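Probable fumarate reductase Ifc3 (Shewanella frigidimarina, PDB 1QO8) catalyses in vitro the essentially one-way reduction of fumarate to succinate, using one FAD and four covalently bound c-type hemes per subunit, and may serve electron transport to Fe(3+). Local coordinates at residues 378-383 / 414-419; 462-467 / 483-488; 387-392 / 473-478. All coordinates share one frame; numbering follows the deposited sequence.

Interaction 1: 378-383 / 414-419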
loop_
_atom_site.group_PDB
_atom_site.type_symbol
_atom_site.label_atom_id
_atom_site.label_comp_id
_atom_site.label_asym_id
_atom_site.label_seq_id
_atom_site.Cartn_x
_atom_site.Cartn_y
_atom_site.Cartn_z
ATOM N N VAL A 378 36.161 7.845 -8.139
ATOM C CA VAL A 378 37.452 8.484 -8.213
ATOM C C VAL A 378 38.439 7.640 -7.469
ATOM O O VAL A 378 39.637 7.975 -7.340
ATOM C CB VAL A 378 37.415 9.999 -7.831
ATOM C CG1 VAL A 378 38.800 10.648 -7.953
ATOM C CG2 VAL A 378 36.461 10.882 -8.613
ATOM N N GLY A 379 38.066 6.432 -6.949
ATOM C CA GLY A 379 39.056 5.518 -6.456
ATOM C C GLY A 379 38.817 4.691 -5.224
ATOM O O GLY A 379 39.618 3.837 -4.874
ATOM N N ALA A 380 37.789 5.111 -4.388
ATOM C CA ALA A 380 37.762 4.505 -3.068
ATOM C C ALA A 380 37.325 3.033 -3.232
ATOM O O ALA A 380 36.669 2.680 -4.164
ATOM C CB ALA A 380 36.753 5.228 -2.186
ATOM N N VAL A 381 37.642 2.275 -2.228
ATOM C CA VAL A 381 37.316 0.909 -2.000
ATOM C C VAL A 381 36.140 0.803 -0.980
ATOM O O VAL A 381 36.061 1.677 -0.132
ATOM C CB VAL A 381 38.567 0.248 -1.390
ATOM C CG1 VAL A 381 38.387 -1.186 -0.905
ATOM C CG2 VAL A 381 39.688 0.275 -2.451
ATOM N N MET A 382 35.348 -0.275 -1.106
ATOM C CA MET A 382 34.266 -0.540 -0.168
ATOM C C MET A 382 34.460 -1.918 0.438
ATOM O O MET A 382 34.616 -2.883 -0.295
ATOM C CB MET A 382 32.895 -0.410 -0.855
ATOM C CG MET A 382 31.730 -0.445 0.175
ATOM S SD MET A 382 30.172 0.000 -0.632
ATOM C CE MET A 382 30.051 -1.199 -1.945
ATOM N N VAL A 383 34.428 -1.910 1.761
ATOM C CA VAL A 383 34.767 -3.050 2.592
ATOM C C VAL A 383 33.664 -3.267 3.660
ATOM O O VAL A 383 32.955 -2.310 4.051
ATOM C CB VAL A 383 36.135 -2.607 3.092
ATOM C CG1 VAL A 383 36.361 -2.377 4.540
ATOM C CG2 VAL A 383 37.284 -3.301 2.364
ATOM N N ILE A 414 33.515 3.029 3.349
ATOM C CA ILE A 414 34.208 3.453 2.134
ATOM C C ILE A 414 35.592 4.006 2.510
ATOM O O ILE A 414 35.606 4.821 3.443
ATOM C CB ILE A 414 33.375 4.405 1.300
ATOM C CG1 ILE A 414 32.241 3.575 0.663
ATOM C CG2 ILE A 414 34.208 5.134 0.265
ATOM C CD1 ILE A 414 31.168 4.389 -0.002
ATOM N N ILE A 415 36.618 3.478 1.848
ATOM C CA ILE A 415 38.029 3.519 2.326
ATOM C C ILE A 415 38.975 4.074 1.277
ATOM O O ILE A 415 38.562 3.931 0.134
ATOM C CB ILE A 415 38.337 2.079 2.678
ATOM C CG1 ILE A 415 38.126 2.202 4.188
ATOM C CG2 ILE A 415 39.388 1.021 2.358
ATOM C CD1 ILE A 415 37.100 1.206 4.556
ATOM N N PHE A 416 39.959 4.880 1.684
ATOM C CA PHE A 416 40.800 5.515 0.671
ATOM C C PHE A 416 42.053 6.024 1.381
ATOM O O PHE A 416 42.066 5.977 2.623
ATOM C CB PHE A 416 40.143 6.570 -0.206
ATOM C CG PHE A 416 39.417 7.587 0.650
ATOM C CD1 PHE A 416 40.102 8.646 1.233
ATOM C CD2 PHE A 416 38.045 7.381 0.929
ATOM C CE1 PHE A 416 39.348 9.551 2.019
ATOM C CE2 PHE A 416 37.318 8.300 1.701
ATOM C CZ PHE A 416 37.979 9.371 2.263
ATOM N N ASP A 417 43.082 6.462 0.613
ATOM C CA ASP A 417 44.288 6.901 1.374
ATOM C C ASP A 417 44.447 8.359 1.077
ATOM O O ASP A 417 43.537 8.925 0.425
ATOM C CB ASP A 417 45.472 6.023 0.917
ATOM C CG ASP A 417 45.994 6.390 -0.465
ATOM O OD1 ASP A 417 45.349 7.079 -1.309
ATOM O OD2 ASP A 417 47.151 5.954 -0.758
ATOM N N ASN A 418 45.521 9.060 1.396
ATOM C CA ASN A 418 45.810 10.479 1.167
ATOM C C ASN A 418 45.837 10.894 -0.246
ATOM O O ASN A 418 45.656 12.084 -0.544
ATOM C CB ASN A 418 47.152 10.902 1.829
ATOM C CG ASN A 418 47.701 12.305 1.739
ATOM O OD1 ASN A 418 48.447 12.967 2.468
ATOM N ND2 ASN A 418 47.405 13.183 0.764
ATOM N N GLN A 419 46.013 9.962 -1.247
ATOM C CA GLN A 419 45.955 10.419 -2.634
ATOM C C GLN A 419 44.554 10.851 -2.974
ATOM O O GLN A 419 44.198 11.799 -3.698
ATOM C CB GLN A 419 46.477 9.344 -3.672
ATOM C CG GLN A 419 47.664 8.525 -3.180
ATOM C CD GLN A 419 47.944 7.302 -4.066
ATOM O OE1 GLN A 419 48.209 7.376 -5.275
ATOM N NE2 GLN A 419 47.743 6.105 -3.562
#

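Interaction 2: 462-467 / 483-488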
loop_
_atom_site.group_PDB
_atom_site.type_symbol
_atom_site.label_atom_id
_atom_site.label_comp_id
_atom_site.label_asym_id
_atom_site.label_seq_id
_atom_site.Cartn_x
_atom_site.Cartn_y
_atom_site.Cartn_z
ATOM N N ASP A 462 45.842 -7.182 -1.569
ATOM C CA ASP A 462 45.217 -7.671 -2.819
ATOM C C ASP A 462 44.871 -6.477 -3.656
ATOM O O ASP A 462 45.098 -6.524 -4.852
ATOM C CB ASP A 462 43.908 -8.415 -2.538
ATOM C CG ASP A 462 44.125 -9.774 -1.886
ATOM O OD1 ASP A 462 45.324 -10.157 -1.814
ATOM O OD2 ASP A 462 43.109 -10.389 -1.476
ATOM N N TYR A 463 44.123 -5.475 -3.049
ATOM C CA TYR A 463 43.620 -4.470 -4.016
ATOM C C TYR A 463 44.814 -3.692 -4.604
ATOM O O TYR A 463 44.693 -3.267 -5.747
ATOM C CB TYR A 463 42.697 -3.476 -3.270
ATOM C CG TYR A 463 42.034 -2.512 -4.218
ATOM C CD1 TYR A 463 40.872 -2.850 -4.870
ATOM C CD2 TYR A 463 42.546 -1.278 -4.442
ATOM C CE1 TYR A 463 40.201 -2.041 -5.779
ATOM C CE2 TYR A 463 41.901 -0.375 -5.320
ATOM C CZ TYR A 463 40.798 -0.776 -5.964
ATOM O OH TYR A 463 40.180 0.148 -6.781
ATOM N N ASN A 464 45.857 -3.350 -3.860
ATOM C CA ASN A 464 47.013 -2.681 -4.481
ATOM C C ASN A 464 47.620 -3.500 -5.637
ATOM O O ASN A 464 47.988 -2.954 -6.686
ATOM C CB ASN A 464 48.121 -2.399 -3.431
ATOM C CG ASN A 464 47.617 -1.337 -2.414
ATOM O OD1 ASN A 464 46.642 -0.615 -2.702
ATOM N ND2 ASN A 464 48.237 -1.258 -1.232
ATOM N N GLY A 465 47.587 -4.837 -5.531
ATOM C CA GLY A 465 48.038 -5.707 -6.633
ATOM C C GLY A 465 47.029 -5.617 -7.758
ATOM O O GLY A 465 47.443 -5.700 -8.914
ATOM N N TYR A 466 45.712 -5.436 -7.477
ATOM C CA TYR A 466 44.779 -5.237 -8.571
ATOM C C TYR A 466 45.046 -3.882 -9.204
ATOM O O TYR A 466 44.718 -3.723 -10.391
ATOM C CB TYR A 466 43.280 -5.370 -8.253
ATOM C CG TYR A 466 42.905 -6.608 -7.460
ATOM C CD1 TYR A 466 43.632 -7.804 -7.722
ATOM C CD2 TYR A 466 41.906 -6.631 -6.488
ATOM C CE1 TYR A 466 43.387 -8.947 -7.015
ATOM C CE2 TYR A 466 41.623 -7.776 -5.770
ATOM C CZ TYR A 466 42.375 -8.937 -6.062
ATOM O OH TYR A 466 42.144 -10.088 -5.351
ATOM N N VAL A 467 45.617 -2.901 -8.421
ATOM C CA VAL A 467 45.790 -1.682 -9.228
ATOM C C VAL A 467 47.105 -1.868 -10.059
ATOM O O VAL A 467 47.088 -1.336 -11.154
ATOM C CB VAL A 467 45.540 -0.356 -8.601
ATOM C CG1 VAL A 467 44.856 -0.332 -7.182
ATOM C CG2 VAL A 467 46.623 0.684 -8.718
ATOM N N ASN A 483 45.626 3.178 -5.459
ATOM C CA ASN A 483 45.846 2.171 -4.473
ATOM C C ASN A 483 45.810 2.869 -3.112
ATOM O O ASN A 483 45.579 4.076 -3.056
ATOM C CB ASN A 483 47.341 1.803 -4.721
ATOM C CG ASN A 483 48.047 3.144 -4.431
ATOM O OD1 ASN A 483 47.714 4.181 -5.037
ATOM N ND2 ASN A 483 48.983 3.398 -3.602
ATOM N N MET A 484 46.172 2.172 -2.084
ATOM C CA MET A 484 46.153 2.617 -0.707
ATOM C C MET A 484 47.565 2.332 -0.179
ATOM O O MET A 484 47.847 1.243 0.335
ATOM C CB MET A 484 45.043 1.863 0.049
ATOM C CG MET A 484 43.651 2.376 -0.375
ATOM S SD MET A 484 42.285 1.579 0.530
ATOM C CE MET A 484 42.661 2.162 2.151
ATOM N N THR A 485 48.436 3.307 -0.343
ATOM C CA THR A 485 49.824 3.236 0.094
ATOM C C THR A 485 50.246 4.542 0.722
ATOM O O THR A 485 51.333 4.520 1.324
ATOM C CB THR A 485 50.760 3.093 -1.155
ATOM O OG1 THR A 485 50.363 4.119 -2.071
ATOM C CG2 THR A 485 50.611 1.765 -1.856
ATOM N N GLN A 486 49.462 5.643 0.630
ATOM C CA GLN A 486 49.984 6.888 1.225
ATOM C C GLN A 486 49.141 7.379 2.397
ATOM O O GLN A 486 47.893 7.553 2.390
ATOM C CB GLN A 486 50.000 7.931 0.124
ATOM C CG GLN A 486 50.956 7.591 -1.045
ATOM C CD GLN A 486 51.019 8.792 -1.972
ATOM O OE1 GLN A 486 50.729 9.894 -1.490
ATOM N NE2 GLN A 486 51.346 8.623 -3.241
ATOM N N SER A 487 49.797 7.502 3.524
ATOM C CA SER A 487 49.164 7.793 4.796
ATOM C C SER A 487 48.789 9.175 5.163
ATOM O O SER A 487 49.363 9.834 4.299
ATOM C CB SER A 487 50.040 7.095 5.837
ATOM O OG SER A 487 50.388 7.883 6.922
ATOM N N PRO A 488 47.540 9.508 5.501
ATOM C CA PRO A 488 46.785 8.801 6.497
ATOM C C PRO A 488 45.827 7.910 5.663
ATOM O O PRO A 488 45.601 8.206 4.490
ATOM C CB PRO A 488 46.009 9.710 7.411
ATOM C CG PRO A 488 46.420 11.088 7.065
ATOM C CD PRO A 488 47.294 10.921 5.867
#

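Interaction 3: 387-392 / 473-478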
loop_
_atom_site.group_PDB
_atom_site.type_symbol
_atom_site.label_atom_id
_atom_site.label_comp_id
_atom_site.label_asym_id
_atom_site.label_seq_id
_atom_site.Cartn_x
_atom_site.Cartn_y
_atom_site.Cartn_z
ATOM N N GLY A 387 36.342 -5.829 7.027
ATOM C CA GLY A 387 37.395 -5.315 6.162
ATOM C C GLY A 387 37.558 -6.054 4.845
ATOM O O GLY A 387 38.591 -5.822 4.227
ATOM N N ASN A 388 36.557 -6.765 4.335
ATOM C CA ASN A 388 36.584 -7.455 3.080
ATOM C C ASN A 388 35.729 -6.773 2.025
ATOM O O ASN A 388 34.611 -6.340 2.317
ATOM C CB ASN A 388 36.034 -8.923 3.244
ATOM C CG ASN A 388 36.928 -9.663 4.229
ATOM O OD1 ASN A 388 38.160 -9.612 4.066
ATOM N ND2 ASN A 388 36.518 -10.276 5.319
ATOM N N ARG A 389 36.186 -6.697 0.785
ATOM C CA ARG A 389 35.417 -6.173 -0.328
ATOM C C ARG A 389 34.331 -7.205 -0.587
ATOM O O ARG A 389 34.588 -8.294 -0.110
ATOM C CB ARG A 389 36.339 -5.975 -1.583
ATOM C CG ARG A 389 37.291 -4.763 -1.411
ATOM C CD ARG A 389 38.301 -4.747 -2.624
ATOM N NE ARG A 389 37.561 -4.274 -3.761
ATOM C CZ ARG A 389 37.555 -4.826 -4.980
ATOM N NH1 ARG A 389 38.430 -5.848 -5.129
ATOM N NH2 ARG A 389 36.897 -4.268 -5.979
ATOM N N PHE A 390 33.231 -6.915 -1.259
ATOM C CA PHE A 390 32.161 -7.901 -1.331
ATOM C C PHE A 390 31.498 -7.614 -2.666
ATOM O O PHE A 390 30.665 -8.316 -3.112
ATOM C CB PHE A 390 31.057 -7.814 -0.260
ATOM C CG PHE A 390 30.672 -6.387 0.103
ATOM C CD1 PHE A 390 31.403 -5.677 1.000
ATOM C CD2 PHE A 390 29.553 -5.775 -0.447
ATOM C CE1 PHE A 390 31.048 -4.355 1.302
ATOM C CE2 PHE A 390 29.190 -4.439 -0.217
ATOM C CZ PHE A 390 29.942 -3.763 0.719
ATOM N N ILE A 391 31.988 -6.676 -3.458
ATOM C CA ILE A 391 31.326 -6.330 -4.716
ATOM C C ILE A 391 32.201 -5.250 -5.374
ATOM O O ILE A 391 33.034 -4.653 -4.690
ATOM C CB ILE A 391 29.866 -5.888 -4.603
ATOM C CG1 ILE A 391 29.295 -5.900 -6.026
ATOM C CG2 ILE A 391 29.604 -4.539 -3.935
ATOM C CD1 ILE A 391 27.770 -6.008 -6.115
ATOM N N SER A 392 32.122 -5.160 -6.694
ATOM C CA SER A 392 32.791 -4.045 -7.326
ATOM C C SER A 392 32.213 -2.688 -6.866
ATOM O O SER A 392 30.993 -2.534 -6.947
ATOM C CB SER A 392 32.624 -4.126 -8.824
ATOM O OG SER A 392 33.093 -2.948 -9.496
ATOM N N THR A 473 40.661 -9.526 -9.786
ATOM C CA THR A 473 40.213 -10.915 -9.851
ATOM C C THR A 473 39.146 -11.247 -8.800
ATOM O O THR A 473 38.374 -12.172 -9.074
ATOM C CB THR A 473 41.434 -11.835 -9.646
ATOM O OG1 THR A 473 42.255 -11.478 -8.562
ATOM C CG2 THR A 473 42.381 -11.746 -10.873
ATOM N N ALA A 474 39.144 -10.554 -7.634
ATOM C CA ALA A 474 37.946 -10.730 -6.757
ATOM C C ALA A 474 36.655 -10.326 -7.410
ATOM O O ALA A 474 35.659 -11.090 -7.417
ATOM C CB ALA A 474 38.176 -10.046 -5.425
ATOM N N PHE A 475 36.515 -9.074 -7.947
ATOM C CA PHE A 475 35.215 -8.568 -8.286
ATOM C C PHE A 475 35.077 -7.902 -9.629
ATOM O O PHE A 475 33.932 -7.471 -9.925
ATOM C CB PHE A 475 34.627 -7.587 -7.188
ATOM C CG PHE A 475 34.448 -8.325 -5.885
ATOM C CD1 PHE A 475 33.383 -9.216 -5.751
ATOM C CD2 PHE A 475 35.365 -8.246 -4.885
ATOM C CE1 PHE A 475 33.212 -9.956 -4.583
ATOM C CE2 PHE A 475 35.211 -8.951 -3.710
ATOM C CZ PHE A 475 34.150 -9.867 -3.563
ATOM N N GLY A 476 36.121 -7.814 -10.469
ATOM C CA GLY A 476 35.819 -7.309 -11.821
ATOM C C GLY A 476 35.813 -5.799 -11.891
ATOM O O GLY A 476 35.370 -5.283 -12.930
ATOM N N ARG A 477 36.183 -5.035 -10.825
ATOM C CA ARG A 477 36.094 -3.555 -11.077
ATOM C C ARG A 477 36.918 -3.222 -12.317
ATOM O O ARG A 477 38.103 -3.568 -12.234
ATOM C CB ARG A 477 36.774 -2.934 -9.849
ATOM C CG ARG A 477 36.704 -1.395 -9.901
ATOM C CD ARG A 477 37.346 -0.920 -8.549
ATOM N NE ARG A 477 37.281 0.553 -8.670
ATOM C CZ ARG A 477 37.166 1.424 -7.666
ATOM N NH1 ARG A 477 37.166 0.986 -6.388
ATOM N NH2 ARG A 477 37.085 2.715 -8.009
ATOM N N ALA A 478 36.492 -2.564 -13.353
ATOM C CA ALA A 478 37.240 -2.282 -14.556
ATOM C C ALA A 478 38.282 -1.162 -14.454
ATOM O O ALA A 478 39.231 -1.046 -15.272
ATOM C CB ALA A 478 36.229 -1.853 -15.660
HETATM O O HOH W 1 31.046 -7.084 -8.697
#

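Interaction 1: 378-383 / 414-419
Ile415 and Ile414, with Ala380 facing them, bury the most surface where strand 381-383 runs against strand 414-417. The pairing is antiparallel: Val381 and Ile415 form a hydrogen-bonded pair, with Val381 N 3.0 Å from Ile415 O and Ile415 N 2.7 Å from Val381 O, and Met382 with Ile414 is the non-hydrogen-bonded pair that follows. The two short strands run at 135° to each other, well off strict antiparallel. On one face Ile415 works with both branches, CG2 lying 3.9 Å from Val381 CB while CD1 reaches Val383 CG1 at 3.7 Å, the latter two side chains meeting at about a right angle. Ile414 shares the other face with Met382, its CG1 4.1 Å from Met382 CG; its CG2, anti to the backbone N, also meets Ala380 CB, just before the strand, at 3.5 Å. Ala380 CB also lies 3.2 Å from Ile415 O. Gly379 closes helix 374-377 in a Schellman motif. This is an antiparallel strand pair of a mixed sheet, with 412-417 lying between 381-383 and 489-505, while Tyr463 and Thr459 of helix 453-469 pack on Val381 and Val383.

Interaction 2: 462-467 / 483-488
This is a side-chain-to-backbone contact at the protein surface, in which one helical asparagine grips the peptide groups of an irregular loop. The helix is 453-469 and the loop is the one that leads on to strand 489-505, so the contact fastens a helix-loop-strand connection of the flavoprotein part, away from the annotated sites. The evidence lies in Asn464, whose amide pairs with both backbone polar atoms of Met484. Met484 N donates to Asn464 OD1 at 2.9 Å with an N-H...O angle of 165°, and Asn464 ND2 donates to Met484 O at 3.0 Å. The two bonds differ in quality: the first donor is tilted from the carbonyl plane of Asn464, whereas ND2 stands well above the plane of the Met484 carbonyl, 54° out of it. With CG anti to its carbonyl carbon (chi1 -67°), Asn464 carries the amide out from the helix to the loop. Two bonds from one flat group fix its rotation and hold Met484 at both its N-H and its C=O. With an alanine here, both backbone groups of Met484 would probably lose these mates, and this part of the loop would be freer to move against the helix. Nearly one turn further on, Val467 adds an apolar touch, its CG1 lying 3.8 Å from Asn483 CA. Beyond the contact, Asp417 OD2 accepts from the backbone N of Thr485 and of Gln486, tying the same loop to the start of helix 418-423. Asn464 OD1 also lies close to carbon, 3.2 Å from Asn483 CB.

Interaction 3: 387-392 / 473-478
The Phe475 ring lies with one face on the backbone of 390-391: Ile391 N sits 3.5 Å above the plane over the ring centre, and Phe390 C is displaced toward the rim. At the ring edge, in its plane, is Arg389 NH1, 3.9 Å from Phe475 CD2. The guanidinium stands almost perpendicular to the ring, at 87°, so that CD2 projects onto one guanidinium face; this is an edge contact of the ring, not a stack. The bend at chi3 (75°) turns the end of Arg389 back beside the ring, while its CB rests 3.8 Å from Phe475 CE2. Two acids secure the guanidinium, Glu393 at NH2 and Asp472 at NH1, which probably offsets the like charge of Arg477, whose NH1 lies 5.3 Å from Arg389 NH2. Asp472 also accepts from the backbone N of Phe475 and Arg477. At the other end Ser392 OG, which accepts from Leu394 N, lies 3.4 Å from Arg477 CA. A water joins the backbones, accepting from Ser392 N at 3.0 Å and donating to Phe475 O. Arg477 runs extended to the backbone oxygens of Asp479 and Ala380. In sum this is loop-to-loop packing of an aromatic ring on peptide groups, in the flavoprotein part; one of the two loops, 387-392, leads on to helix 397-405 and its Arg397, the probable proton donor.

In the fold
All three contacts lie within the FAD-binding domain and on one side of the chain's centre. Interactions 1 and 2 have centres about 9 Å apart; the centre of interaction 3 is about 13 and 14 Å from theirs. Along the chain interaction 1 closes before interaction 2 opens, whereas interaction 3 crosses both, its segments alternating with theirs. Helix 453-469 is the common neighbour: it supplies Asn464 to interaction 2, and its Tyr463 packs on Val381, Arg389 and Arg477. Ala380 O to Arg477 NH1, at 2.8 Å, joins interactions 1 and 3. The three are in mutual contact; side chains of interactions 1 and 3 come within about 8 to 10 Å of those of residues that probably bind substrate or donate the proton.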